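Local coordinates for arginine kinase (Anthopleura japonica, PDB 4RF6), which catalyses the reversible transfer of a phosphoryl group from ATP to L-arginine, giving phosphoarginine and ADP, in a chain with two tandem phosphagen kinase units, at residues A[18-21]-A[22-25]; A[55-58]-A[59-63]; A[644-647]-A[648-651]. All blocks are in the same frame, centred on the assembly; numbering follows the deposited sequence.

Contact 1: A[18-21]-A[22-25]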
loop_
_atom_site.group_PDB
_atom_site.type_symbol
_atom_site.label_atom_id
_atom_site.label_comp_id
_atom_site.label_asym_id
_atom_site.label_seq_id
_atom_site.Cartn_x
_atom_site.Cartn_y
_atom_site.Cartn_z
ATOM N N ALA A 18 4.182 -43.633 27.205
ATOM C CA ALA A 18 4.098 -43.258 28.607
ATOM C C ALA A 18 3.735 -41.780 28.724
ATOM O O ALA A 18 3.907 -41.016 27.769
ATOM C CB ALA A 18 5.417 -43.545 29.305
ATOM N N PHE A 19 3.227 -41.383 29.889
ATOM C CA PHE A 19 2.869 -39.991 30.134
ATOM C C PHE A 19 4.079 -39.096 29.889
ATOM O O PHE A 19 5.185 -39.415 30.322
ATOM C CB PHE A 19 2.354 -39.816 31.566
ATOM C CG PHE A 19 1.897 -38.422 31.881
ATOM C CD1 PHE A 19 2.770 -37.505 32.445
ATOM C CD2 PHE A 19 0.596 -38.027 31.604
ATOM C CE1 PHE A 19 2.358 -36.220 32.732
ATOM C CE2 PHE A 19 0.172 -36.742 31.887
ATOM C CZ PHE A 19 1.055 -35.838 32.454
ATOM N N PRO A 20 3.884 -37.981 29.168
ATOM C CA PRO A 20 5.031 -37.116 28.878
ATOM C C PRO A 20 5.461 -36.305 30.103
ATOM O O PRO A 20 4.944 -35.205 30.329
ATOM C CB PRO A 20 4.504 -36.192 27.773
ATOM C CG PRO A 20 3.037 -36.122 28.015
ATOM C CD PRO A 20 2.632 -37.467 28.581
ATOM N N ASP A 21 6.397 -36.855 30.878
ATOM C CA ASP A 21 7.006 -36.154 32.018
ATOM C C ASP A 21 7.448 -34.693 31.774
ATOM O O ASP A 21 7.296 -33.859 32.671
ATOM C CB ASP A 21 8.188 -36.954 32.591
ATOM C CG ASP A 21 7.753 -38.117 33.475
ATOM O OD1 ASP A 21 6.560 -38.182 33.844
ATOM O OD2 ASP A 21 8.617 -38.960 33.806
ATOM N N PRO A 22 8.011 -34.374 30.584
ATOM C CA PRO A 22 8.427 -32.982 30.350
ATOM C C PRO A 22 7.317 -31.935 30.489
ATOM O O PRO A 22 7.622 -30.746 30.542
ATOM C CB PRO A 22 8.940 -33.013 28.910
ATOM C CG PRO A 22 9.460 -34.389 28.743
ATOM C CD PRO A 22 8.523 -35.267 29.525
ATOM N N LEU A 23 6.057 -32.354 30.544
ATOM C CA LEU A 23 4.981 -31.406 30.816
ATOM C C LEU A 23 5.079 -30.921 32.266
ATOM O O LEU A 23 4.573 -29.851 32.617
ATOM C CB LEU A 23 3.612 -32.019 30.512
ATOM C CG LEU A 23 3.363 -32.303 29.027
ATOM C CD1 LEU A 23 1.921 -32.687 28.740
ATOM C CD2 LEU A 23 3.763 -31.105 28.183
ATOM N N ASN A 24 5.751 -31.717 33.094
ATOM C CA ASN A 24 6.069 -31.336 34.465
ATOM C C ASN A 24 7.462 -30.714 34.569
ATOM O O ASN A 24 8.001 -30.555 35.667
ATOM C CB ASN A 24 5.968 -32.552 35.392
ATOM C CG ASN A 24 4.560 -33.118 35.468
ATOM O OD1 ASN A 24 3.584 -32.373 35.531
ATOM N ND2 ASN A 24 4.452 -34.445 35.457
ATOM N N ASP A 25 8.051 -30.374 33.427
ATOM C CA ASP A 25 9.350 -29.710 33.431
ATOM C C ASP A 25 9.194 -28.203 33.595
ATOM O O ASP A 25 8.394 -27.574 32.903
ATOM C CB ASP A 25 10.154 -30.038 32.168
ATOM C CG ASP A 25 11.248 -31.063 32.420
ATOM O OD1 ASP A 25 10.924 -32.257 32.614
ATOM O OD2 ASP A 25 12.436 -30.672 32.412
#
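Pro20 meets Leu23 on the packed side of this turn: the ring carbon CG of Pro20 lies 3.7 Å from the branch methyl CD1 of Leu23. The two side chains come together at a slant. Leu23 CG stands anti to its own carbonyl carbon (chi1 -67°), a rotamer with which CD1 comes up to Pro20 CG, and Leu38 touches both residues. Helix 57-66 covers Pro20 further, through Trp58, Ile61 and Val65, while Pro22 touches Thr9 and Phe13 of helix 7-14. The backbone geometry identifies a short 3-10 turn, reached by the loop that follows helix 7-14 in the N-terminal part of the first phosphagen kinase unit. Leu23 N donates to Pro20 O over 3.1 Å, nearly straight at 165°, and Asn24 N donates to Asp21 O over 2.7 Å; both are i to i+3 bonds, and each donor stands above the plane of the carbonyl it bonds to. The other side is looser. There the amide nitrogen ND2 of Asn24 only approaches the edge of the Phe19 ring, 3.9 Å from CE1, with amide and ring planes 26° apart. Asp21 and Asn24 are exposed; the Asp21 side chain heads away from residues 22-25, though its CB still touches Pro22.

Contact 2: A[55-58]-A[59-63]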
loop_
_atom_site.group_PDB
_atom_site.type_symbol
_atom_site.label_atom_id
_atom_site.label_comp_id
_atom_site.label_asym_id
_atom_site.label_seq_id
_atom_site.Cartn_x
_atom_site.Cartn_y
_atom_site.Cartn_z
ATOM N N ILE A 55 -4.635 -42.457 14.091
ATOM C CA ILE A 55 -4.163 -41.332 14.894
ATOM C C ILE A 55 -4.275 -41.647 16.387
ATOM O O ILE A 55 -5.351 -42.018 16.872
ATOM C CB ILE A 55 -4.927 -40.033 14.570
ATOM C CG1 ILE A 55 -4.876 -39.747 13.067
ATOM C CG2 ILE A 55 -4.332 -38.860 15.341
ATOM C CD1 ILE A 55 -3.460 -39.650 12.515
ATOM N N THR A 56 -3.163 -41.505 17.108
ATOM C CA THR A 56 -3.136 -41.779 18.544
ATOM C C THR A 56 -3.133 -40.474 19.327
ATOM O O THR A 56 -2.973 -39.394 18.753
ATOM C CB THR A 56 -1.887 -42.597 18.954
ATOM O OG1 THR A 56 -0.719 -41.769 18.863
ATOM C CG2 THR A 56 -1.712 -43.809 18.060
ATOM N N LEU A 57 -3.316 -40.585 20.640
ATOM C CA LEU A 57 -3.271 -39.434 21.527
ATOM C C LEU A 57 -1.886 -38.806 21.462
ATOM O O LEU A 57 -1.750 -37.582 21.389
ATOM C CB LEU A 57 -3.582 -39.865 22.960
ATOM C CG LEU A 57 -3.515 -38.818 24.072
ATOM C CD1 LEU A 57 -4.617 -37.776 23.926
ATOM C CD2 LEU A 57 -3.597 -39.493 25.428
ATOM N N TRP A 58 -0.859 -39.654 21.482
ATOM C CA TRP A 58 0.517 -39.181 21.393
ATOM C C TRP A 58 0.780 -38.389 20.117
ATOM O O TRP A 58 1.494 -37.383 20.149
ATOM C CB TRP A 58 1.506 -40.341 21.517
ATOM C CG TRP A 58 2.279 -40.279 22.791
ATOM C CD1 TRP A 58 2.168 -41.118 23.868
ATOM C CD2 TRP A 58 3.265 -39.305 23.143
ATOM N NE1 TRP A 58 3.039 -40.730 24.859
ATOM C CE2 TRP A 58 3.720 -39.616 24.439
ATOM C CE3 TRP A 58 3.810 -38.202 22.483
ATOM C CZ2 TRP A 58 4.701 -38.858 25.089
ATOM C CZ3 TRP A 58 4.779 -37.453 23.126
ATOM C CH2 TRP A 58 5.218 -37.785 24.412
ATOM N N ASP A 59 0.214 -38.840 18.997
ATOM C CA ASP A 59 0.331 -38.108 17.736
ATOM C C ASP A 59 -0.209 -36.692 17.898
ATOM O O ASP A 59 0.345 -35.729 17.360
ATOM C CB ASP A 59 -0.447 -38.815 16.624
ATOM C CG ASP A 59 0.193 -40.119 16.193
ATOM O OD1 ASP A 59 1.438 -40.177 16.116
ATOM O OD2 ASP A 59 -0.554 -41.084 15.930
ATOM N N CYS A 60 -1.298 -36.576 18.649
ATOM C CA CYS A 60 -1.957 -35.293 18.839
ATOM C C CYS A 60 -1.195 -34.357 19.772
ATOM O O CYS A 60 -1.147 -33.148 19.544
ATOM C CB CYS A 60 -3.377 -35.503 19.355
ATOM S SG CYS A 60 -4.491 -36.158 18.097
ATOM N N ILE A 61 -0.596 -34.911 20.819
ATOM C CA ILE A 61 0.052 -34.077 21.824
ATOM C C ILE A 61 1.536 -33.863 21.552
ATOM O O ILE A 61 2.191 -33.111 22.271
ATOM C CB ILE A 61 -0.084 -34.677 23.238
ATOM C CG1 ILE A 61 0.706 -35.985 23.335
ATOM C CG2 ILE A 61 -1.560 -34.875 23.604
ATOM C CD1 ILE A 61 0.803 -36.536 24.748
ATOM N N ASN A 62 2.065 -34.520 20.522
ATOM C CA ASN A 62 3.516 -34.540 20.310
ATOM C C ASN A 62 4.173 -33.163 20.233
ATOM O O ASN A 62 5.224 -32.940 20.842
ATOM C CB ASN A 62 3.898 -35.358 19.077
ATOM C CG ASN A 62 5.397 -35.613 18.995
ATOM O OD1 ASN A 62 6.001 -36.121 19.943
ATOM N ND2 ASN A 62 6.008 -35.237 17.873
ATOM N N SER A 63 3.563 -32.244 19.491
ATOM C CA SER A 63 4.167 -30.929 19.292
ATOM C C SER A 63 4.293 -30.167 20.610
ATOM O O SER A 63 5.284 -29.465 20.844
ATOM C CB SER A 63 3.374 -30.109 18.281
ATOM O OG SER A 63 4.029 -28.887 18.011
#
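The indole of Trp58 carries the methyl CD1 of Ile61 over one face of its six-membered ring, 4.1 Å from the centroid and only 13° off the normal, which defines a CH-pi contact. Ile61 reaches it because CG1 stands between its backbone N and carbonyl carbon (chi1 67°) and the chain then extends to CD1. At the indole edge, near the ring plane, Asn62 OD1 lies 3.7 Å from Trp58 CZ3, with amide and ring planes well inclined to each other. Outside partners hold both polar groups: Trp58 NE1 donates to Ala18 O, and Asn62 ND2 to Ala204 O. Phe43 meets the indole with its ring nearly perpendicular.

The second flat group, the Asp59 carboxylate, faces the start of the helix. Its OD2 accepts from Thr56 N over 2.9 Å at 165°, on the anti side and somewhat out of the carboxylate plane. Thr56 OG1 adds a weak bond to the same oxygen at 3.0 Å, and in turn accepts from Asp59 N over 3.1 Å. OD1 forms a salt bridge with Lys14, so the carboxylate is gripped through both oxygens and its rotation is restricted. These reciprocal bonds between side chain and backbone, with Thr56 as N-cap, make a capping box at the start of helix 57-66.

Contact 3: A[644-647]-A[648-651]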
loop_
_atom_site.group_PDB
_atom_site.type_symbol
_atom_site.label_atom_id
_atom_site.label_comp_id
_atom_site.label_asym_id
_atom_site.label_seq_id
_atom_site.Cartn_x
_atom_site.Cartn_y
_atom_site.Cartn_z
ATOM N N VAL A 644 25.265 24.516 -18.991
ATOM C CA VAL A 644 26.143 25.248 -19.899
ATOM C C VAL A 644 27.364 25.870 -19.195
ATOM O O VAL A 644 27.270 26.332 -18.050
ATOM C CB VAL A 644 25.334 26.307 -20.687
ATOM C CG1 VAL A 644 24.902 27.427 -19.779
ATOM C CG2 VAL A 644 26.123 26.840 -21.859
ATOM N N LYS A 645 28.511 25.855 -19.879
ATOM C CA LYS A 645 29.758 26.380 -19.320
ATOM C C LYS A 645 29.957 27.830 -19.722
ATOM O O LYS A 645 30.293 28.119 -20.869
ATOM C CB LYS A 645 30.950 25.564 -19.810
ATOM C CG LYS A 645 30.856 24.083 -19.534
ATOM C CD LYS A 645 32.148 23.408 -19.943
ATOM C CE LYS A 645 32.065 21.913 -19.770
ATOM N NZ LYS A 645 33.409 21.303 -19.936
ATOM N N ILE A 646 29.758 28.746 -18.781
ATOM C CA ILE A 646 29.723 30.165 -19.119
ATOM C C ILE A 646 30.553 31.051 -18.153
ATOM O O ILE A 646 30.014 31.949 -17.501
ATOM C CB ILE A 646 28.234 30.637 -19.231
ATOM C CG1 ILE A 646 27.441 29.733 -20.175
ATOM C CG2 ILE A 646 28.123 32.021 -19.784
ATOM C CD1 ILE A 646 27.812 29.897 -21.648
ATOM N N PRO A 647 31.878 30.800 -18.056
ATOM C CA PRO A 647 32.712 31.622 -17.166
ATOM C C PRO A 647 32.804 33.081 -17.614
ATOM O O PRO A 647 32.675 33.981 -16.778
ATOM C CB PRO A 647 34.090 30.960 -17.267
ATOM C CG PRO A 647 33.810 29.558 -17.695
ATOM C CD PRO A 647 32.643 29.673 -18.623
ATOM N N LYS A 648 33.028 33.306 -18.906
ATOM C CA LYS A 648 33.111 34.664 -19.444
ATOM C C LYS A 648 31.830 35.481 -19.202
ATOM O O LYS A 648 31.877 36.556 -18.605
ATOM C CB LYS A 648 33.477 34.650 -20.935
ATOM C CG LYS A 648 34.806 33.969 -21.248
ATOM C CD LYS A 648 35.468 34.544 -22.498
ATOM C CE LYS A 648 34.592 34.401 -23.734
ATOM N NZ LYS A 648 35.224 35.022 -24.937
ATOM N N ALA A 649 30.682 34.975 -19.641
ATOM C CA ALA A 649 29.449 35.754 -19.514
ATOM C C ALA A 649 28.890 35.838 -18.090
ATOM O O ALA A 649 28.184 36.787 -17.773
ATOM C CB ALA A 649 28.387 35.290 -20.501
ATOM N N SER A 650 29.200 34.869 -17.230
ATOM C CA SER A 650 28.779 34.969 -15.827
ATOM C C SER A 650 29.449 36.164 -15.135
ATOM O O SER A 650 28.923 36.711 -14.161
ATOM C CB SER A 650 29.048 33.670 -15.056
ATOM O OG SER A 650 30.430 33.394 -14.952
ATOM N N ALA A 651 30.603 36.571 -15.663
ATOM C CA ALA A 651 31.327 37.738 -15.163
ATOM C C ALA A 651 31.040 38.991 -15.997
ATOM O O ALA A 651 31.396 40.103 -15.601
ATOM C CB ALA A 651 32.818 37.455 -15.132
#
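Ile646 and Ala649 form the apolar part of the first shell: Ile646 CG2 is 3.4 Å from Ala649 CB, tighter than usual van der Waals contact for two carbons. This methyl is anti to the backbone N of Ile646, an orientation that carries it across to the alanine.

The polar contacts use carbonyl oxygens of the turn's first residues and of Ile646 ahead of it. Ser650 N donates to Ile646 O over 3.0 Å with an N-H...O angle of 148°, the donor tilted 30° from the carbonyl plane. The hydroxyl OG of Ser650, held between its backbone N and carbonyl carbon (chi1 65°), is turned back toward the preceding residues. It lies 3.0 Å from Ile646 O and equally 3.0 Å from Pro647 O. Ala651 N makes a weak bond to Pro647 O at 3.5 Å, and a firmer one to Lys648 O.

Farther out, Glu714 of helix 696-714 accepts from two successive amides, its OE1 from Lys648 N and its OE2 from Ala649 N; the carboxylate thus bridges two amides at the start of the helix and probably helps to hold it, its negative charge probably suiting the positive end of the helix dipole. Ile713 backs Ala649, and Phe684 of strand 683-688 touches Ser650. The whole is a strand-to-helix junction, where strand 638-645 of the antiparallel sheet in the C-terminal catalytic domain of the second phosphagen kinase unit passes into the short, weakly bonded helix 647-651.

How the contacts relate
Along the chain the order is contact 1, contact 2, contact 3. The first two are neighbours in the N-terminal part of the first phosphagen kinase unit, their centres 13 Å apart. They touch directly: Pro20 CB packs 3.8 Å from Trp58 CH2, and Pro20 CG lies 4.0 Å from Ile61 CD1, joining the 18-25 turn to helix 57-66. Contact 3 belongs to the C-terminal catalytic part of the second unit, at the end of strand 638-645 in its eight-stranded antiparallel sheet. Its centre lies about 85 Å from that of contact 2, on the opposite side of the chain's centre, a separation that reflects the elongated tandem architecture.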